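Local structure of siroheme decarboxylase (Hydrogenobacter thermophilus, 4CH7) at residues I69-D74 and K130-L135; E80-V85 and F101-T106; H93-T98 and T309-K314; N234-W239 and F276-G281. The protein catalyses the decarboxylation of siroheme to didecarboxysiroheme, with release of two molecules of carbon dioxide, in heme d1 biosynthesis. All coordinates share one frame; numbering follows the deposited sequence.

Contact 1 of 4, residues I69-D74 and K130-L135; sequences IAFKVD and KDYLVL
A70 and L133 face each other as a hydrogen-bonded antiparallel pair, with L133 N 2.8 Å from A70 O and A70 N 3.1 Å from L133 O. On the same side of the sheet their CB atoms lie 3.8 Å apart, so the strands are closely held here by backbone and side chain together. The pairs before and after it turn their side chains to the other face. There CD1 of I69 touches CG2 of V134 at 3.9 Å, while F71 brings its CD1 to within 3.5 Å of Y132 CB. The phenol of Y132 adds little to that meeting: its CG stands between the backbone N and the carbonyl carbon (chi1 60°), which carries the ring away from F71 and presents CB instead.

The solvent side is looser. K72 N still bonds to D131 O, nearly in line with the carbonyl, and the side chains beyond run alongside each other. The aliphatic end of K72 touches the carboxylate, K72 CE lying 3.3 Å from D131 OD2, while K72 NZ stays 3.7 Å from D131 OD2 in a long salt bridge; its charge also lies against the ring of F101.

This pairing is the seam where strand 132-139 meets strand 65-71 and the eight-stranded barrel closes. Helix 116-126 covers Y132 and V134, helix 75-87 packs on F71, and strand 103-109 continues the sheet on the far edge of 65-71.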
# COMPACT_ATOMS: atom_id res chain seq x y z
N ILE A 69 -10.49 6.82 1.31
CA ILE A 69 -11.91 7.15 1.26
C ILE A 69 -12.57 6.94 2.62
O ILE A 69 -12.27 5.97 3.31
CB ILE A 69 -12.64 6.32 0.18
CG1 ILE A 69 -11.88 6.39 -1.15
CG2 ILE A 69 -14.07 6.81 -0.00
CD1 ILE A 69 -11.68 7.80 -1.68
N ALA A 70 -13.46 7.86 3.00
CA ALA A 70 -14.19 7.74 4.26
C ALA A 70 -15.68 7.86 4.00
O ALA A 70 -16.12 8.81 3.36
CB ALA A 70 -13.74 8.82 5.22
N PHE A 71 -16.46 6.90 4.49
CA PHE A 71 -17.91 6.93 4.34
C PHE A 71 -18.59 7.23 5.67
O PHE A 71 -18.17 6.73 6.72
CB PHE A 71 -18.43 5.59 3.82
CG PHE A 71 -18.31 5.43 2.32
CD1 PHE A 71 -17.64 6.37 1.55
CD2 PHE A 71 -18.90 4.34 1.69
CE1 PHE A 71 -17.54 6.22 0.17
CE2 PHE A 71 -18.80 4.18 0.32
CZ PHE A 71 -18.12 5.12 -0.44
N LYS A 72 -19.64 8.05 5.64
CA LYS A 72 -20.50 8.21 6.80
C LYS A 72 -21.68 7.25 6.69
O LYS A 72 -22.65 7.52 5.98
CB LYS A 72 -20.98 9.65 6.97
CG LYS A 72 -21.99 9.83 8.10
CD LYS A 72 -21.69 11.06 8.94
CE LYS A 72 -21.70 12.32 8.10
NZ LYS A 72 -21.50 13.54 8.94
N VAL A 73 -21.57 6.13 7.39
CA VAL A 73 -22.61 5.11 7.39
C VAL A 73 -23.10 4.95 8.82
O VAL A 73 -22.32 5.09 9.75
CB VAL A 73 -22.03 3.76 6.93
CG1 VAL A 73 -23.14 2.76 6.67
CG2 VAL A 73 -21.18 3.94 5.68
N ASP A 74 -24.38 4.66 9.02
CA ASP A 74 -24.82 4.38 10.38
C ASP A 74 -24.89 2.88 10.66
O ASP A 74 -25.12 2.08 9.75
CB ASP A 74 -26.11 5.10 10.75
CG ASP A 74 -26.08 5.64 12.17
OD1 ASP A 74 -25.53 4.94 13.05
OD2 ASP A 74 -26.57 6.76 12.41
N LYS A 130 -24.51 9.58 1.85
CA LYS A 130 -24.57 10.99 1.46
C LYS A 130 -23.23 11.71 1.64
O LYS A 130 -22.78 12.42 0.74
CB LYS A 130 -25.67 11.71 2.25
CG LYS A 130 -26.03 13.07 1.67
CD LYS A 130 -27.29 13.63 2.30
CE LYS A 130 -27.05 14.16 3.70
NZ LYS A 130 -28.29 14.74 4.29
N ASP A 131 -22.61 11.52 2.80
CA ASP A 131 -21.37 12.21 3.10
C ASP A 131 -20.16 11.29 3.02
O ASP A 131 -20.10 10.26 3.70
CB ASP A 131 -21.44 12.86 4.49
CG ASP A 131 -22.50 13.93 4.58
OD1 ASP A 131 -22.68 14.67 3.59
OD2 ASP A 131 -23.15 14.04 5.64
N TYR A 132 -19.20 11.66 2.17
CA TYR A 132 -17.96 10.91 2.07
C TYR A 132 -16.75 11.82 1.85
O TYR A 132 -16.88 12.98 1.46
CB TYR A 132 -18.03 9.84 0.98
CG TYR A 132 -18.30 10.36 -0.42
CD1 TYR A 132 -17.25 10.73 -1.25
CD2 TYR A 132 -19.59 10.44 -0.91
CE1 TYR A 132 -17.49 11.20 -2.53
CE2 TYR A 132 -19.84 10.90 -2.19
CZ TYR A 132 -18.79 11.28 -2.99
OH TYR A 132 -19.03 11.74 -4.26
N LEU A 133 -15.57 11.27 2.12
CA LEU A 133 -14.33 12.02 1.96
C LEU A 133 -13.42 11.34 0.94
O LEU A 133 -13.36 10.11 0.87
CB LEU A 133 -13.60 12.14 3.30
CG LEU A 133 -14.35 12.83 4.43
CD1 LEU A 133 -13.54 12.82 5.71
CD2 LEU A 133 -14.71 14.25 4.04
N VAL A 134 -12.73 12.16 0.15
CA VAL A 134 -11.76 11.65 -0.81
C VAL A 134 -10.42 12.31 -0.53
O VAL A 134 -10.16 13.44 -0.97
CB VAL A 134 -12.21 11.90 -2.27
CG1 VAL A 134 -11.12 11.49 -3.24
CG2 VAL A 134 -13.49 11.12 -2.56
N LEU A 135 -9.57 11.61 0.22
CA LEU A 135 -8.31 12.16 0.69
C LEU A 135 -7.12 11.48 0.03
O LEU A 135 -6.97 10.26 0.11
CB LEU A 135 -8.20 12.04 2.21
CG LEU A 135 -9.43 12.46 3.01
CD1 LEU A 135 -9.21 12.25 4.50
CD2 LEU A 135 -9.78 13.91 2.72

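Contact 2 of 4, residues E80-V85 and F101-T106; sequences EVANFV and FNLWFT
With chi1 at 174°, V85 swings CG1 opposite its own amide nitrogen, and F105 carries its ring between its own N and carbonyl carbon (chi1 60°); together these two settings lay the valine methyl over a face of the phenylalanine. CG1 of V85 stands 3.6 Å from the centroid of the F105 ring and 17° off its normal, a CH-pi contact displaced toward the CG side of the ring, where V85 CG1 comes to 3.5 Å from F105 CG. The other methyl, V85 CG2, reaches past the rim, 3.9 Å from F105 CE1.

L103, two residues earlier on the same strand, makes the second apolar contact. Its CD2 reaches up between two successive turns of the helix, 3.7 Å from V81 CG1 and 3.9 Å from V85 CG2, while its CD1 lies more loosely against A82, 4.3 Å from A82 CB. V81 and V85 are one turn apart, so both present a methyl to the same leucine branch.

The helix segment 80-85 runs almost parallel to strand segment 103-106 on the outer face of the barrel. F71 of strand 65-71 meets the F105 ring edge-to-face, and N94 of strand 91-97 fits against V85, L103 and F105. The strand enters through a classic beta bulge, with N102 and L103 both opposite F71. No hydrogen bond joins helix and strand across this interface: it is buried and wholly hydrocarbon, so between these segments the fit rests on apolar packing and shape, a methyl on a ring face and a leucine between valines, with no polar bond to direct it.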
# COMPACT_ATOMS: atom_id res chain seq x y z
N GLU A 80 -23.39 -4.06 5.95
CA GLU A 80 -23.84 -4.17 4.56
C GLU A 80 -22.95 -3.35 3.62
O GLU A 80 -22.49 -3.85 2.60
CB GLU A 80 -25.29 -3.71 4.44
CG GLU A 80 -25.78 -3.57 3.01
CD GLU A 80 -27.23 -3.15 2.93
OE1 GLU A 80 -27.84 -2.90 3.99
OE2 GLU A 80 -27.77 -3.07 1.80
N VAL A 81 -22.71 -2.10 3.99
CA VAL A 81 -21.86 -1.20 3.22
C VAL A 81 -20.42 -1.71 3.17
O VAL A 81 -19.77 -1.67 2.12
CB VAL A 81 -21.91 0.24 3.77
CG1 VAL A 81 -20.85 1.11 3.12
CG2 VAL A 81 -23.28 0.84 3.57
N ALA A 82 -19.92 -2.18 4.31
CA ALA A 82 -18.55 -2.68 4.41
C ALA A 82 -18.27 -3.82 3.44
O ALA A 82 -17.23 -3.85 2.79
CB ALA A 82 -18.25 -3.10 5.84
N ASN A 83 -19.21 -4.77 3.37
CA ASN A 83 -19.07 -5.91 2.47
C ASN A 83 -19.15 -5.49 1.00
O ASN A 83 -18.53 -6.12 0.14
CB ASN A 83 -20.13 -6.97 2.78
CG ASN A 83 -20.25 -7.26 4.26
OD1 ASN A 83 -19.31 -7.75 4.89
ND2 ASN A 83 -21.41 -6.96 4.83
N PHE A 84 -19.91 -4.44 0.72
CA PHE A 84 -19.96 -3.88 -0.63
C PHE A 84 -18.59 -3.33 -1.01
O PHE A 84 -18.11 -3.55 -2.12
CB PHE A 84 -21.01 -2.76 -0.71
CG PHE A 84 -20.99 -2.02 -2.02
CD1 PHE A 84 -21.64 -2.52 -3.13
CD2 PHE A 84 -20.32 -0.81 -2.13
CE1 PHE A 84 -21.63 -1.84 -4.34
CE2 PHE A 84 -20.30 -0.12 -3.33
CZ PHE A 84 -20.95 -0.64 -4.44
N VAL A 85 -17.98 -2.60 -0.09
CA VAL A 85 -16.65 -2.02 -0.29
C VAL A 85 -15.60 -3.09 -0.57
O VAL A 85 -14.81 -2.97 -1.51
CB VAL A 85 -16.22 -1.17 0.92
CG1 VAL A 85 -14.79 -0.70 0.76
CG2 VAL A 85 -17.15 0.01 1.10
N PHE A 101 -17.28 9.95 10.33
CA PHE A 101 -17.03 9.04 9.23
C PHE A 101 -16.49 7.75 9.82
O PHE A 101 -15.34 7.70 10.28
CB PHE A 101 -16.03 9.65 8.23
CG PHE A 101 -16.54 10.89 7.54
CD1 PHE A 101 -17.30 10.79 6.39
CD2 PHE A 101 -16.26 12.15 8.05
CE1 PHE A 101 -17.78 11.92 5.75
CE2 PHE A 101 -16.73 13.29 7.42
CZ PHE A 101 -17.49 13.18 6.26
N ASN A 102 -17.32 6.72 9.84
CA ASN A 102 -17.02 5.48 10.56
C ASN A 102 -16.50 4.35 9.68
O ASN A 102 -16.16 3.28 10.17
CB ASN A 102 -18.26 5.01 11.31
CG ASN A 102 -19.49 4.97 10.43
OD1 ASN A 102 -19.63 5.77 9.51
ND2 ASN A 102 -20.40 4.04 10.71
N LEU A 103 -16.43 4.59 8.37
CA LEU A 103 -15.89 3.59 7.45
C LEU A 103 -14.78 4.18 6.59
O LEU A 103 -15.03 5.07 5.77
CB LEU A 103 -16.99 2.98 6.58
CG LEU A 103 -16.55 1.74 5.80
CD1 LEU A 103 -16.32 0.58 6.76
CD2 LEU A 103 -17.55 1.36 4.73
N TRP A 104 -13.56 3.68 6.77
CA TRP A 104 -12.41 4.17 6.04
C TRP A 104 -11.76 3.06 5.23
O TRP A 104 -11.40 2.02 5.77
CB TRP A 104 -11.38 4.75 7.01
CG TRP A 104 -11.81 6.04 7.62
CD1 TRP A 104 -12.78 6.22 8.57
CD2 TRP A 104 -11.28 7.34 7.34
NE1 TRP A 104 -12.89 7.55 8.89
CE2 TRP A 104 -11.98 8.26 8.14
CE3 TRP A 104 -10.29 7.82 6.48
CZ2 TRP A 104 -11.71 9.64 8.11
CZ3 TRP A 104 -10.02 9.18 6.45
CH2 TRP A 104 -10.72 10.07 7.26
N PHE A 105 -11.62 3.29 3.92
CA PHE A 105 -10.93 2.33 3.08
C PHE A 105 -9.97 3.00 2.10
O PHE A 105 -10.12 4.18 1.76
CB PHE A 105 -11.91 1.40 2.35
CG PHE A 105 -12.88 2.11 1.45
CD1 PHE A 105 -14.07 2.62 1.96
CD2 PHE A 105 -12.62 2.22 0.09
CE1 PHE A 105 -14.97 3.26 1.13
CE2 PHE A 105 -13.52 2.86 -0.75
CZ PHE A 105 -14.70 3.38 -0.23
N THR A 106 -8.97 2.24 1.67
CA THR A 106 -8.03 2.70 0.66
C THR A 106 -8.48 2.20 -0.70
O THR A 106 -8.65 1.00 -0.90
CB THR A 106 -6.61 2.21 0.95
OG1 THR A 106 -6.15 2.76 2.20
CG2 THR A 106 -5.66 2.63 -0.17

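Contact 3 of 4, residues H93-T98 and T309-K314; sequences HNYERT and TREFKK
Strand segments 93-97 and 309-311 run antiparallel, with axes 4.7 Å apart at 164°, and two classic beta bulges interrupt the pairing of H93-T98 with T309-K314: T309 and R310 both face E96, and F312 and K313 both face N94. Here an edge of the first AsnC-like domain joins the last strand of the second in one barrel sheet. Backbone bonds run from N94 N to K313 O, F312 N to N94 O, E96 N to R310 O and T309 N to E96 O.

At its corner F312 drops toward helix 75-87. Its CE2 lies 3.7 Å from E96 CB and its CB 3.7 Å from N94 ND2, the amide being anchored by N86. F312 CE1 in turn sits over the centre of the R310 guanidinium. Cutting F312 back to alanine is likely to leave a gap beside N94 and E96 CB and take away the ring that the R310 guanidinium lies on. E96 stretches out fully, its OE1 alongside R310 CD at 3.5 Å, but the salt bridge of its carboxylate is with R75.

On the opposite face, Y95 and E311 lie side by side with ring and carboxylate planes 32° apart; a hydrogen bond from Y95 OH to E311 OE2 is modelled, but so short that its geometry is doubtful. Beside them is H93, inferred to be an active-site residue. K314 CG touches its ring edge, 3.4 Å from ND1, an atom buried without a polar partner in the model, and K314 then bends at its end to set NZ in the imidazole plane, 3.5 Å from H93 CE1.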
# COMPACT_ATOMS: atom_id res chain seq x y z
N HIS A 93 -7.34 -1.85 1.93
CA HIS A 93 -7.69 -1.92 3.34
C HIS A 93 -9.07 -1.34 3.55
O HIS A 93 -9.46 -0.39 2.87
CB HIS A 93 -6.67 -1.14 4.18
CG HIS A 93 -5.25 -1.51 3.89
ND1 HIS A 93 -4.62 -2.58 4.48
CD2 HIS A 93 -4.33 -0.93 3.08
CE1 HIS A 93 -3.38 -2.66 4.04
NE2 HIS A 93 -3.18 -1.67 3.19
N ASN A 94 -9.83 -1.93 4.47
CA ASN A 94 -11.13 -1.38 4.86
C ASN A 94 -11.31 -1.49 6.37
O ASN A 94 -11.13 -2.57 6.94
CB ASN A 94 -12.27 -2.08 4.13
CG ASN A 94 -13.62 -1.41 4.36
OD1 ASN A 94 -13.69 -0.28 4.83
ND2 ASN A 94 -14.70 -2.12 4.03
N TYR A 95 -11.66 -0.38 7.01
CA TYR A 95 -11.74 -0.35 8.46
C TYR A 95 -12.97 0.38 8.97
O TYR A 95 -13.44 1.34 8.36
CB TYR A 95 -10.48 0.32 9.03
CG TYR A 95 -9.24 -0.52 8.90
CD1 TYR A 95 -8.98 -1.55 9.79
CD2 TYR A 95 -8.31 -0.27 7.89
CE1 TYR A 95 -7.85 -2.32 9.68
CE2 TYR A 95 -7.17 -1.04 7.78
CZ TYR A 95 -6.94 -2.07 8.67
OH TYR A 95 -5.81 -2.84 8.57
N GLU A 96 -13.50 -0.11 10.09
CA GLU A 96 -14.46 0.66 10.85
C GLU A 96 -13.68 1.47 11.87
O GLU A 96 -12.85 0.92 12.60
CB GLU A 96 -15.46 -0.25 11.57
CG GLU A 96 -16.38 0.50 12.51
CD GLU A 96 -17.34 -0.40 13.24
OE1 GLU A 96 -17.51 -1.56 12.81
OE2 GLU A 96 -17.93 0.04 14.24
N ARG A 97 -13.94 2.77 11.91
CA ARG A 97 -13.19 3.65 12.81
C ARG A 97 -14.09 4.50 13.69
O ARG A 97 -15.27 4.71 13.38
CB ARG A 97 -12.21 4.52 12.01
CG ARG A 97 -11.17 3.71 11.25
CD ARG A 97 -10.08 4.58 10.64
NE ARG A 97 -9.10 3.78 9.91
CZ ARG A 97 -8.07 3.16 10.48
NH1 ARG A 97 -7.89 3.25 11.79
NH2 ARG A 97 -7.23 2.45 9.75
N THR A 98 -13.53 4.99 14.79
CA THR A 98 -14.25 5.84 15.72
C THR A 98 -14.21 7.29 15.25
O THR A 98 -13.26 8.03 15.54
CB THR A 98 -13.65 5.76 17.14
OG1 THR A 98 -12.34 6.35 17.14
CG2 THR A 98 -13.54 4.31 17.58
N THR A 309 -11.74 -0.28 14.99
CA THR A 309 -12.55 -1.19 15.81
C THR A 309 -12.97 -2.44 15.03
O THR A 309 -13.51 -3.38 15.60
CB THR A 309 -13.78 -0.48 16.40
OG1 THR A 309 -14.53 0.15 15.35
CG2 THR A 309 -13.36 0.57 17.41
N ARG A 310 -12.71 -2.42 13.72
CA ARG A 310 -12.95 -3.58 12.86
C ARG A 310 -12.04 -3.56 11.63
O ARG A 310 -11.72 -2.49 11.10
CB ARG A 310 -14.41 -3.63 12.39
CG ARG A 310 -15.36 -4.36 13.34
CD ARG A 310 -16.55 -4.96 12.61
NE ARG A 310 -16.16 -6.09 11.77
CZ ARG A 310 -17.02 -6.96 11.25
NH1 ARG A 310 -18.32 -6.83 11.47
NH2 ARG A 310 -16.58 -7.97 10.50
N GLU A 311 -11.62 -4.74 11.20
CA GLU A 311 -10.89 -4.88 9.94
C GLU A 311 -11.68 -5.76 8.98
O GLU A 311 -11.74 -6.98 9.15
CB GLU A 311 -9.49 -5.47 10.17
CG GLU A 311 -8.67 -5.62 8.89
CD GLU A 311 -7.19 -5.84 9.17
OE1 GLU A 311 -6.86 -6.73 9.98
OE2 GLU A 311 -6.37 -5.12 8.57
N PHE A 312 -12.29 -5.13 7.98
CA PHE A 312 -13.12 -5.85 7.03
C PHE A 312 -12.29 -6.47 5.92
O PHE A 312 -12.71 -7.45 5.29
CB PHE A 312 -14.16 -4.91 6.42
CG PHE A 312 -15.15 -4.39 7.41
CD1 PHE A 312 -16.12 -5.22 7.95
CD2 PHE A 312 -15.13 -3.06 7.80
CE1 PHE A 312 -17.04 -4.75 8.86
CE2 PHE A 312 -16.05 -2.57 8.71
CZ PHE A 312 -17.00 -3.42 9.25
N LYS A 313 -11.12 -5.91 5.69
CA LYS A 313 -10.29 -6.32 4.56
C LYS A 313 -8.88 -5.78 4.68
O LYS A 313 -8.67 -4.59 4.94
CB LYS A 313 -10.93 -5.83 3.26
CG LYS A 313 -10.29 -6.37 2.00
CD LYS A 313 -11.05 -5.89 0.78
CE LYS A 313 -10.51 -6.51 -0.50
NZ LYS A 313 -11.28 -6.04 -1.68
N LYS A 314 -7.90 -6.66 4.49
CA LYS A 314 -6.51 -6.25 4.38
C LYS A 314 -5.81 -7.17 3.39
O LYS A 314 -5.15 -8.14 3.78
CB LYS A 314 -5.80 -6.29 5.72
CG LYS A 314 -4.39 -5.71 5.67
CD LYS A 314 -3.63 -5.94 6.96
CE LYS A 314 -2.42 -5.02 7.04
NZ LYS A 314 -1.58 -5.08 5.82

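Contact 4 of 4, residues N234-W239 and F276-G281; sequences NAMSVW and FAMMHG
A277 O receives two bonds from a single residue, S237: one from its backbone N at 3.0 Å and one from its hydroxyl OG, modelled at a very short 2.5 Å that should be read with caution. S237 OG also accepts a bond from W239 NE1, 2.8 Å away and close to the indole plane, so the hydroxyl is probably held between indole and carbonyl. On this face M279, a selenomethionine like M236 and M278, stretches out until its CE meets the indole edge, 3.6 Å from W239 CZ2.

On the other face, at the F276 end, the contact is apolar. F276 takes V238 CG1 over the centre of its ring, 3.8 Å from the centroid, in a CH-pi contact, while M236 SE approaches obliquely, 3.9 Å from F276 CD2. M278 doubles back through two bends (chi2 -51°) to bring its CE to 3.6 Å from M236 CG. With an alanine in place of F276, V238 CG1 would probably lose the surface it rests on and the M236 selenium its aromatic neighbour.

The strands are paired throughout from N234-H280 to V238-F276. Helix 284-297 covers W239 and M279 from outside, whereas M236 and M278 look the other way, the M236 side chain about 8 Å from that of H93. A sheet with helices on one face and its other face turned inward is the build of the alpha+beta barrel of AsnC-like ligand-binding domains.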
# COMPACT_ATOMS: atom_id res chain seq x y z
N ASN A 234 -5.35 -0.08 17.85
CA ASN A 234 -4.77 0.67 16.75
C ASN A 234 -5.61 1.91 16.44
O ASN A 234 -6.83 1.90 16.62
CB ASN A 234 -4.66 -0.21 15.50
CG ASN A 234 -3.68 -1.35 15.68
OD1 ASN A 234 -2.50 -1.23 15.35
ND2 ASN A 234 -4.17 -2.47 16.20
N ALA A 235 -4.95 2.96 15.98
CA ALA A 235 -5.65 4.19 15.63
C ALA A 235 -4.92 4.96 14.55
O ALA A 235 -3.69 5.03 14.54
CB ALA A 235 -5.84 5.07 16.85
N MSE A 236 -5.70 5.52 13.63
CA MSE A 236 -5.18 6.54 12.73
C MSE A 236 -5.32 7.87 13.45
O MSE A 236 -6.43 8.35 13.67
CB MSE A 236 -5.99 6.55 11.43
CG MSE A 236 -5.87 7.84 10.62
SE MSE A 236 -6.93 7.78 9.00
CE MSE A 236 -6.08 6.25 8.17
N SER A 237 -4.19 8.43 13.87
CA SER A 237 -4.21 9.76 14.48
C SER A 237 -4.11 10.79 13.37
O SER A 237 -3.24 10.70 12.50
CB SER A 237 -3.06 9.92 15.47
OG SER A 237 -1.81 9.96 14.80
N VAL A 238 -5.01 11.77 13.38
CA VAL A 238 -4.98 12.83 12.38
C VAL A 238 -4.71 14.17 13.04
O VAL A 238 -5.25 14.47 14.10
CB VAL A 238 -6.28 12.86 11.55
CG1 VAL A 238 -6.43 11.57 10.75
CG2 VAL A 238 -7.50 13.07 12.44
N TRP A 239 -3.85 14.97 12.42
CA TRP A 239 -3.39 16.21 13.03
C TRP A 239 -3.48 17.39 12.08
O TRP A 239 -3.23 17.26 10.88
CB TRP A 239 -1.94 16.05 13.50
CG TRP A 239 -1.73 14.84 14.37
CD1 TRP A 239 -1.61 13.55 13.97
CD2 TRP A 239 -1.62 14.83 15.80
NE1 TRP A 239 -1.43 12.73 15.06
CE2 TRP A 239 -1.44 13.49 16.20
CE3 TRP A 239 -1.66 15.82 16.79
CZ2 TRP A 239 -1.29 13.12 17.54
CZ3 TRP A 239 -1.52 15.45 18.12
CH2 TRP A 239 -1.34 14.12 18.48
N PHE A 276 -1.24 12.59 9.05
CA PHE A 276 -1.77 11.30 9.50
C PHE A 276 -0.64 10.50 10.13
O PHE A 276 0.47 10.44 9.58
CB PHE A 276 -2.37 10.51 8.34
CG PHE A 276 -3.66 11.08 7.79
CD1 PHE A 276 -3.96 12.44 7.91
CD2 PHE A 276 -4.58 10.25 7.17
CE1 PHE A 276 -5.15 12.95 7.40
CE2 PHE A 276 -5.77 10.76 6.66
CZ PHE A 276 -6.05 12.11 6.77
N ALA A 277 -0.90 9.89 11.28
CA ALA A 277 0.10 9.05 11.94
C ALA A 277 -0.54 7.80 12.54
O ALA A 277 -1.29 7.89 13.51
CB ALA A 277 0.84 9.83 13.01
N MSE A 278 -0.23 6.65 11.95
CA MSE A 278 -0.77 5.39 12.45
C MSE A 278 -0.20 5.09 13.83
O MSE A 278 1.01 4.95 14.00
CB MSE A 278 -0.44 4.24 11.50
CG MSE A 278 -0.93 4.43 10.07
SE MSE A 278 -2.81 4.91 9.94
CE MSE A 278 -2.60 6.81 9.64
N MSE A 279 -1.08 5.00 14.82
CA MSE A 279 -0.66 4.65 16.16
C MSE A 279 -1.15 3.25 16.53
O MSE A 279 -2.15 2.76 16.00
CB MSE A 279 -1.17 5.67 17.19
CG MSE A 279 -0.43 7.01 17.18
SE MSE A 279 -1.29 8.32 18.32
CE MSE A 279 -0.08 9.81 18.05
N HIS A 280 -0.42 2.61 17.43
CA HIS A 280 -0.83 1.33 17.99
C HIS A 280 -0.38 1.28 19.44
O HIS A 280 0.59 1.94 19.83
CB HIS A 280 -0.24 0.16 17.19
CG HIS A 280 1.25 0.21 17.06
ND1 HIS A 280 1.89 0.33 15.85
CD2 HIS A 280 2.23 0.14 18.00
CE1 HIS A 280 3.20 0.34 16.04
NE2 HIS A 280 3.43 0.23 17.34
N GLY A 281 -1.10 0.51 20.24
CA GLY A 281 -0.75 0.33 21.63
C GLY A 281 -1.39 -0.95 22.14
O GLY A 281 -2.08 -1.64 21.39

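All four contacts belong to one closed eight-stranded antiparallel barrel, built jointly by the two AsnC-like domains. Contacts 1 and 2 lie in the first domain, their centres 9 Å apart, and are joined because strand 65-71 of contact 1 pairs with strand 103-109 of contact 2, which falls between contact 1's segments along the chain. Contact 3, 8 Å from contact 2, bridges the domains by pairing strand 91-97 with strand 303-314, some 210 residues later. Contact 4, wholly in the second domain and 13 Å from contact 3, lies next across the sheet through strand 233-239. L135 also packs on F276 and W104 on M236 across the two halves, so each half completes the other's barrel, whose strand 91-97 carries the inferred active-site residue H93.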